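Local coordinates for protein AxyAgu115A (Amphibacillus xylanus NBRC 15112, PDB 6NPS) that probably removes glucuronic acid side groups from xylan, acting as an alpha-glucuronidase of glycoside hydrolase family 115, at residues A[274-277]-A[278-282]; A[325-328]-A[329-333]. The protein carries 3 engineered substitutions. One frame throughout, in Å; residues are numbered along the deposited sequence.

Interaction 1 (A[274-277]-A[278-282])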
ATOM      1  N   ILE A 274       1.889  31.303 -40.077  1.00 64.63           N
ATOM      2  CA  ILE A 274       3.203  31.535 -40.672  1.00 65.60           C
ATOM      3  C   ILE A 274       3.314  30.835 -42.022  1.00 66.74           C
ATOM      4  O   ILE A 274       3.654  31.460 -43.036  1.00 67.55           O
ATOM      5  CB  ILE A 274       4.312  31.072 -39.708  1.00 68.03           C
ATOM      6  CG1 ILE A 274       4.238  31.851 -38.387  1.00 69.07           C
ATOM      7  CG2 ILE A 274       5.700  31.203 -40.342  1.00 68.29           C
ATOM      8  CD1 ILE A 274       4.593  31.009 -37.171  1.00 69.07           C
ATOM      9  N   THR A 275       3.053  29.523 -42.058  1.00 65.75           N
ATOM     10  CA  THR A 275       3.273  28.766 -43.290  1.00 72.25           C
ATOM     11  C   THR A 275       2.059  28.754 -44.211  1.00 67.17           C
ATOM     12  O   THR A 275       2.211  28.495 -45.406  1.00 63.20           O
ATOM     13  CB  THR A 275       3.688  27.316 -42.969  1.00 74.26           C
ATOM     14  OG1 THR A 275       2.595  26.637 -42.340  1.00 69.06           O
ATOM     15  CG2 THR A 275       4.904  27.278 -42.031  1.00 74.86           C
ATOM     16  N   ASN A 276       0.863  29.024 -43.690  1.00 63.71           N
ATOM     17  CA  ASN A 276      -0.359  29.053 -44.490  1.00 58.17           C
ATOM     18  C   ASN A 276      -1.076  30.387 -44.239  1.00 58.81           C
ATOM     19  O   ASN A 276      -2.242  30.446 -43.855  1.00 58.31           O
ATOM     20  CB  ASN A 276      -1.226  27.821 -44.161  1.00 54.03           C
ATOM     21  CG  ASN A 276      -2.575  27.827 -44.871  1.00 51.76           C
ATOM     22  OD1 ASN A 276      -2.701  28.322 -45.991  1.00 52.24           O
ATOM     23  ND2 ASN A 276      -3.599  27.288 -44.206  1.00 47.38           N
ATOM     24  N   ARG A 277      -0.354  31.487 -44.459  1.00 60.35           N
ATOM     25  CA  ARG A 277      -0.921  32.796 -44.148  1.00 63.43           C
ATOM     26  C   ARG A 277      -2.175  33.068 -44.969  1.00 56.67           C
ATOM     27  O   ARG A 277      -3.229  33.386 -44.419  1.00 48.68           O
ATOM     28  CB  ARG A 277       0.105  33.899 -44.386  1.00 70.60           C
ATOM     29  CG  ARG A 277      -0.481  35.281 -44.203  1.00 69.47           C
ATOM     30  CD  ARG A 277       0.612  36.273 -43.983  1.00 72.43           C
ATOM     31  NE  ARG A 277       0.087  37.526 -43.474  1.00 72.76           N
ATOM     32  CZ  ARG A 277       0.691  38.241 -42.537  1.00 72.50           C
ATOM     33  NH1 ARG A 277       1.835  37.805 -42.019  1.00 70.31           N
ATOM     34  NH2 ARG A 277       0.148  39.379 -42.117  1.00 70.68           N
ATOM     35  N   GLU A 278      -2.087  32.918 -46.292  1.00 58.04           N
ATOM     36  CA  GLU A 278      -3.198  33.309 -47.165  1.00 60.75           C
ATOM     37  C   GLU A 278      -4.412  32.395 -46.993  1.00 55.03           C
ATOM     38  O   GLU A 278      -5.558  32.858 -47.049  1.00 59.78           O
ATOM     39  CB  GLU A 278      -2.737  33.316 -48.624  1.00 66.39           C
ATOM     40  CG  GLU A 278      -1.379  33.953 -48.819  1.00 79.66           C
ATOM     41  CD  GLU A 278      -0.265  32.924 -49.037  1.00 92.09           C
ATOM     42  OE1 GLU A 278       0.104  32.227 -48.059  1.00 89.21           O
ATOM     43  OE2 GLU A 278       0.232  32.811 -50.194  1.00 95.40           O
ATOM     44  N   GLY A 279      -4.184  31.095 -46.811  1.00 50.38           N
ATOM     45  CA  GLY A 279      -5.293  30.188 -46.563  1.00 49.37           C
ATOM     46  C   GLY A 279      -6.062  30.538 -45.301  1.00 48.36           C
ATOM     47  O   GLY A 279      -7.302  30.591 -45.304  1.00 45.24           O
ATOM     48  N   ILE A 280      -5.337  30.787 -44.202  1.00 44.52           N
ATOM     49  CA  ILE A 280      -5.998  31.111 -42.936  1.00 46.09           C
ATOM     50  C   ILE A 280      -6.709  32.454 -43.029  1.00 47.26           C
ATOM     51  O   ILE A 280      -7.796  32.628 -42.480  1.00 43.36           O
ATOM     52  CB  ILE A 280      -4.999  31.094 -41.763  1.00 43.76           C
ATOM     53  CG1 ILE A 280      -4.370  29.715 -41.621  1.00 48.06           C
ATOM     54  CG2 ILE A 280      -5.735  31.425 -40.451  1.00 44.54           C
ATOM     55  CD1 ILE A 280      -5.422  28.630 -41.312  1.00 48.14           C
ATOM     56  N   THR A 281      -6.137  33.406 -43.767  1.00 50.92           N
ATOM     57  CA  THR A 281      -6.761  34.718 -43.932  1.00 50.47           C
ATOM     58  C   THR A 281      -8.071  34.628 -44.705  1.00 48.87           C
ATOM     59  O   THR A 281      -9.063  35.262 -44.329  1.00 45.41           O
ATOM     60  CB  THR A 281      -5.788  35.648 -44.655  1.00 53.81           C
ATOM     61  OG1 THR A 281      -4.662  35.885 -43.806  1.00 56.48           O
ATOM     62  CG2 THR A 281      -6.450  36.960 -45.016  1.00 49.46           C
ATOM     63  N   LYS A 282      -8.084  33.875 -45.816  1.00 44.42           N
ATOM     64  CA  LYS A 282      -9.318  33.703 -46.578  1.00 45.43           C
ATOM     65  C   LYS A 282     -10.323  32.871 -45.796  1.00 43.56           C
ATOM     66  O   LYS A 282     -11.535  33.086 -45.910  1.00 45.08           O
ATOM     67  CB  LYS A 282      -9.012  33.070 -47.966  1.00 49.99           C
ATOM     68  CG  LYS A 282     -10.242  32.977 -48.886  1.00 55.87           C
ATOM     69  CD  LYS A 282     -10.435  34.230 -49.758  1.00 68.80           C
ATOM     70  CE  LYS A 282     -11.399  33.975 -50.921  1.00 79.83           C
ATOM     71  NZ  LYS A 282     -10.747  34.123 -52.257  1.00 91.58           N
TER
HETATM   72  O   HOH W   1       2.466  32.143 -45.581  1.00 56.37           O
HETATM   73  O   HOH W   2      -1.335  29.522 -47.952  1.00 58.64           O
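Arg277 O takes two hydrogen bonds from Thr281. Thr281 N lies in the carbonyl plane, 3.0 Å from Arg277 O, while Thr281 OG1 comes from above that plane, 2.9 Å from the same oxygen. Thr281 holds OG1 beside its own backbone N, anti to the carbonyl carbon (chi1 -66°), which turns the hydroxyl back along the helix onto the preceding turn. One residue earlier, Ile280 N gives Asn276 O a fairly straight bond of 3.1 Å. The two backbone bonds form the first turn of helix 277-291, which leads towards strand 298-300, the fourth of eight parallel strands in the TIM barrel of this family. Asn276 is the N-cap. With CG anti to the backbone N (chi1 175°), its amide swings over the helix start, and OD1 accepts a weak, bent bond from Gly279 N at 3.2 Å. Gly279 has no side chain, and Asn276 OD1 comes equally close to its CA. The other end of the amide, ND2, lies 3.6 Å from Ile280 CG1, the two side chains crossing at about a right angle, and donates to Ala270 O and Tyr267 O in the preceding loop. Water finishes the cap: one molecule donates to Asn276 OD1 at 2.7 Å and also to Glu278 OE1, and another accepts from Arg277 N and donates to Ile274 O. Glu278 folds back and brings OE1 to this water-lined end of the helix, where the N-H groups of the first helical turn would probably help to stabilise its negative charge. Arg277 instead runs extended away from the cap, carrying its guanidinium to helix 317-338, where NH1 makes a salt bridge with Asp326.

Interaction 2 (A[325-328]-A[329-333])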
ATOM      1  N   ARG A 325       0.474  39.572 -32.463  1.00 61.96           N
ATOM      2  CA  ARG A 325       0.384  40.934 -32.970  1.00 63.17           C
ATOM      3  C   ARG A 325       0.045  40.944 -34.453  1.00 67.45           C
ATOM      4  O   ARG A 325      -0.672  41.837 -34.928  1.00 64.40           O
ATOM      5  CB  ARG A 325       1.693  41.674 -32.708  1.00 71.66           C
ATOM      6  CG  ARG A 325       1.521  43.180 -32.513  1.00 81.79           C
ATOM      7  CD  ARG A 325       2.848  43.863 -32.208  1.00 89.27           C
ATOM      8  NE  ARG A 325       3.442  43.408 -30.947  1.00 90.81           N
ATOM      9  CZ  ARG A 325       3.204  43.957 -29.757  1.00 89.84           C
ATOM     10  NH1 ARG A 325       2.369  44.986 -29.644  1.00 89.70           N
ATOM     11  NH2 ARG A 325       3.807  43.477 -28.676  1.00 86.93           N
ATOM     12  N   ASP A 326       0.580  39.963 -35.198  1.00 71.55           N
ATOM     13  CA  ASP A 326       0.386  39.918 -36.641  1.00 73.08           C
ATOM     14  C   ASP A 326      -1.017  39.447 -36.960  1.00 59.42           C
ATOM     15  O   ASP A 326      -1.719  40.038 -37.788  1.00 59.90           O
ATOM     16  CB  ASP A 326       1.439  39.003 -37.297  1.00 85.82           C
ATOM     17  CG  ASP A 326       1.672  39.341 -38.781  1.00 98.01           C
ATOM     18  OD1 ASP A 326       2.546  38.712 -39.433  1.00101.76           O
ATOM     19  OD2 ASP A 326       0.981  40.244 -39.302  1.00100.46           O
ATOM     20  N   VAL A 327      -1.435  38.358 -36.335  1.00 55.72           N
ATOM     21  CA  VAL A 327      -2.789  37.860 -36.523  1.00 59.54           C
ATOM     22  C   VAL A 327      -3.813  38.972 -36.279  1.00 59.33           C
ATOM     23  O   VAL A 327      -4.613  39.311 -37.164  1.00 55.70           O
ATOM     24  CB  VAL A 327      -3.018  36.644 -35.613  1.00 63.06           C
ATOM     25  CG1 VAL A 327      -4.468  36.277 -35.566  1.00 60.85           C
ATOM     26  CG2 VAL A 327      -2.145  35.457 -36.080  1.00 63.41           C
ATOM     27  N   ILE A 328      -3.754  39.598 -35.093  1.00 58.06           N
ATOM     28  CA  ILE A 328      -4.772  40.578 -34.699  1.00 55.33           C
ATOM     29  C   ILE A 328      -4.841  41.731 -35.693  1.00 54.51           C
ATOM     30  O   ILE A 328      -5.929  42.177 -36.092  1.00 55.58           O
ATOM     31  CB  ILE A 328      -4.513  41.080 -33.259  1.00 53.80           C
ATOM     32  CG1 ILE A 328      -4.904  39.997 -32.263  1.00 51.42           C
ATOM     33  CG2 ILE A 328      -5.304  42.346 -33.025  1.00 56.70           C
ATOM     34  CD1 ILE A 328      -4.398  40.163 -30.786  1.00 50.93           C
ATOM     35  N   GLN A 329      -3.687  42.239 -36.124  1.00 60.09           N
ATOM     36  CA  GLN A 329      -3.707  43.296 -37.126  1.00 63.84           C
ATOM     37  C   GLN A 329      -4.454  42.857 -38.382  1.00 62.63           C
ATOM     38  O   GLN A 329      -5.194  43.649 -38.986  1.00 62.43           O
ATOM     39  CB  GLN A 329      -2.279  43.711 -37.470  1.00 75.07           C
ATOM     40  CG  GLN A 329      -1.772  44.907 -36.694  1.00 77.65           C
ATOM     41  CD  GLN A 329      -0.863  45.775 -37.526  1.00 79.66           C
ATOM     42  OE1 GLN A 329      -0.910  47.005 -37.450  1.00 81.74           O
ATOM     43  NE2 GLN A 329      -0.028  45.137 -38.337  1.00 78.28           N
ATOM     44  N   THR A 330      -4.266  41.596 -38.792  1.00 62.70           N
ATOM     45  CA  THR A 330      -4.951  41.063 -39.973  1.00 67.30           C
ATOM     46  C   THR A 330      -6.455  40.945 -39.731  1.00 58.51           C
ATOM     47  O   THR A 330      -7.269  41.349 -40.572  1.00 56.71           O
ATOM     48  CB  THR A 330      -4.372  39.684 -40.344  1.00 70.02           C
ATOM     49  OG1 THR A 330      -2.955  39.774 -40.559  1.00 73.53           O
ATOM     50  CG2 THR A 330      -5.034  39.147 -41.600  1.00 68.72           C
ATOM     51  N   GLN A 331      -6.835  40.368 -38.586  1.00 53.89           N
ATOM     52  CA  GLN A 331      -8.245  40.151 -38.292  1.00 50.48           C
ATOM     53  C   GLN A 331      -9.010  41.469 -38.261  1.00 53.45           C
ATOM     54  O   GLN A 331     -10.082  41.586 -38.875  1.00 53.15           O
ATOM     55  CB  GLN A 331      -8.374  39.378 -36.983  1.00 48.38           C
ATOM     56  CG  GLN A 331      -7.976  37.902 -37.089  1.00 45.63           C
ATOM     57  CD  GLN A 331      -7.730  37.284 -35.743  1.00 47.47           C
ATOM     58  OE1 GLN A 331      -7.440  37.988 -34.782  1.00 52.65           O
ATOM     59  NE2 GLN A 331      -7.820  35.959 -35.655  1.00 44.65           N
ATOM     60  N   ASN A 332      -8.441  42.504 -37.629  1.00 54.53           N
ATOM     61  CA  ASN A 332      -9.122  43.797 -37.601  1.00 50.50           C
ATOM     62  C   ASN A 332      -9.357  44.341 -38.995  1.00 54.32           C
ATOM     63  O   ASN A 332     -10.392  44.972 -39.261  1.00 52.90           O
ATOM     64  CB  ASN A 332      -8.323  44.797 -36.783  1.00 51.39           C
ATOM     65  CG  ASN A 332      -8.610  44.665 -35.295  1.00 50.01           C
ATOM     66  OD1 ASN A 332      -9.594  44.025 -34.886  1.00 46.21           O
ATOM     67  ND2 ASN A 332      -7.741  45.247 -34.480  1.00 48.04           N
ATOM     68  N   LYS A 333      -8.382  44.135 -39.888  1.00 52.46           N
ATOM     69  CA  LYS A 333      -8.485  44.599 -41.280  1.00 53.31           C
ATOM     70  C   LYS A 333      -9.638  43.897 -41.992  1.00 41.87           C
ATOM     71  O   LYS A 333     -10.431  44.532 -42.689  1.00 47.09           O
ATOM     72  CB  LYS A 333      -7.174  44.355 -42.027  1.00 61.90           C
ATOM     73  CG  LYS A 333      -6.835  45.424 -43.053  1.00 67.71           C
ATOM     74  CD  LYS A 333      -6.119  44.829 -44.255  1.00 75.20           C
ATOM     75  CE  LYS A 333      -6.352  45.664 -45.504  1.00 78.80           C
ATOM     76  NZ  LYS A 333      -5.939  44.943 -46.739  1.00 82.51           N
TER
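Val327 and Gln331 pack tightly one turn apart in helix 317-338, an alpha helix of the TIM barrel, where Gln331 N donates to Val327 O at 2.8 Å. Val327 CG1 sits 3.4 Å from both CD and NE2 of the Gln331 amide. CG of Gln331 stands beside its backbone N (chi1 -73°), and the extended chain beyond it carries the amide to the buried side, where NE2 donates to Gly301 O just past strand 298-300. Shortening Gln331 to an alanine is likely to leave Gly301 O without that donor and to uncover the CG1 methyl of Val327. The side chains of Ile328 and Asn332 run alongside each other in one direction; the amide of Asn332 bonds beyond the helix to Glu374 and Arg348. The opposite extreme is Gln329: exposed and bent at chi2, it meets the preceding turn mainly through its aliphatic stem, with CB 3.5 Å from Arg325 O, and its backbone N makes a rather long bond to that oxygen. Between the two, Thr330 grips Asp326 O twice, N at 3.2 Å and OG1 at 3.0 Å, from opposite faces of the carbonyl plane.

How the interactions relate
Along the chain, interaction 1 comes first: it turns the loop after helix 256-260 into the start of helix 277-291. The chain then passes through strand 298-300 and a further loop before entering helix 317-338, midway along which interaction 2 lies. Both contacts are local and in series; neither encloses or crosses the other, and neither closes a long loop. Their centres are about 12 Å apart, and side chains join the two helices across the gap. The salt bridge from Arg277 NH1 to Asp326 OD1 measures 2.8 Å, and farther along the two helices Thr281 OG1 packs 4.0 Å from Thr330 CG2. The helices flanking barrel strand 298-300 in sequence are thus tied directly together.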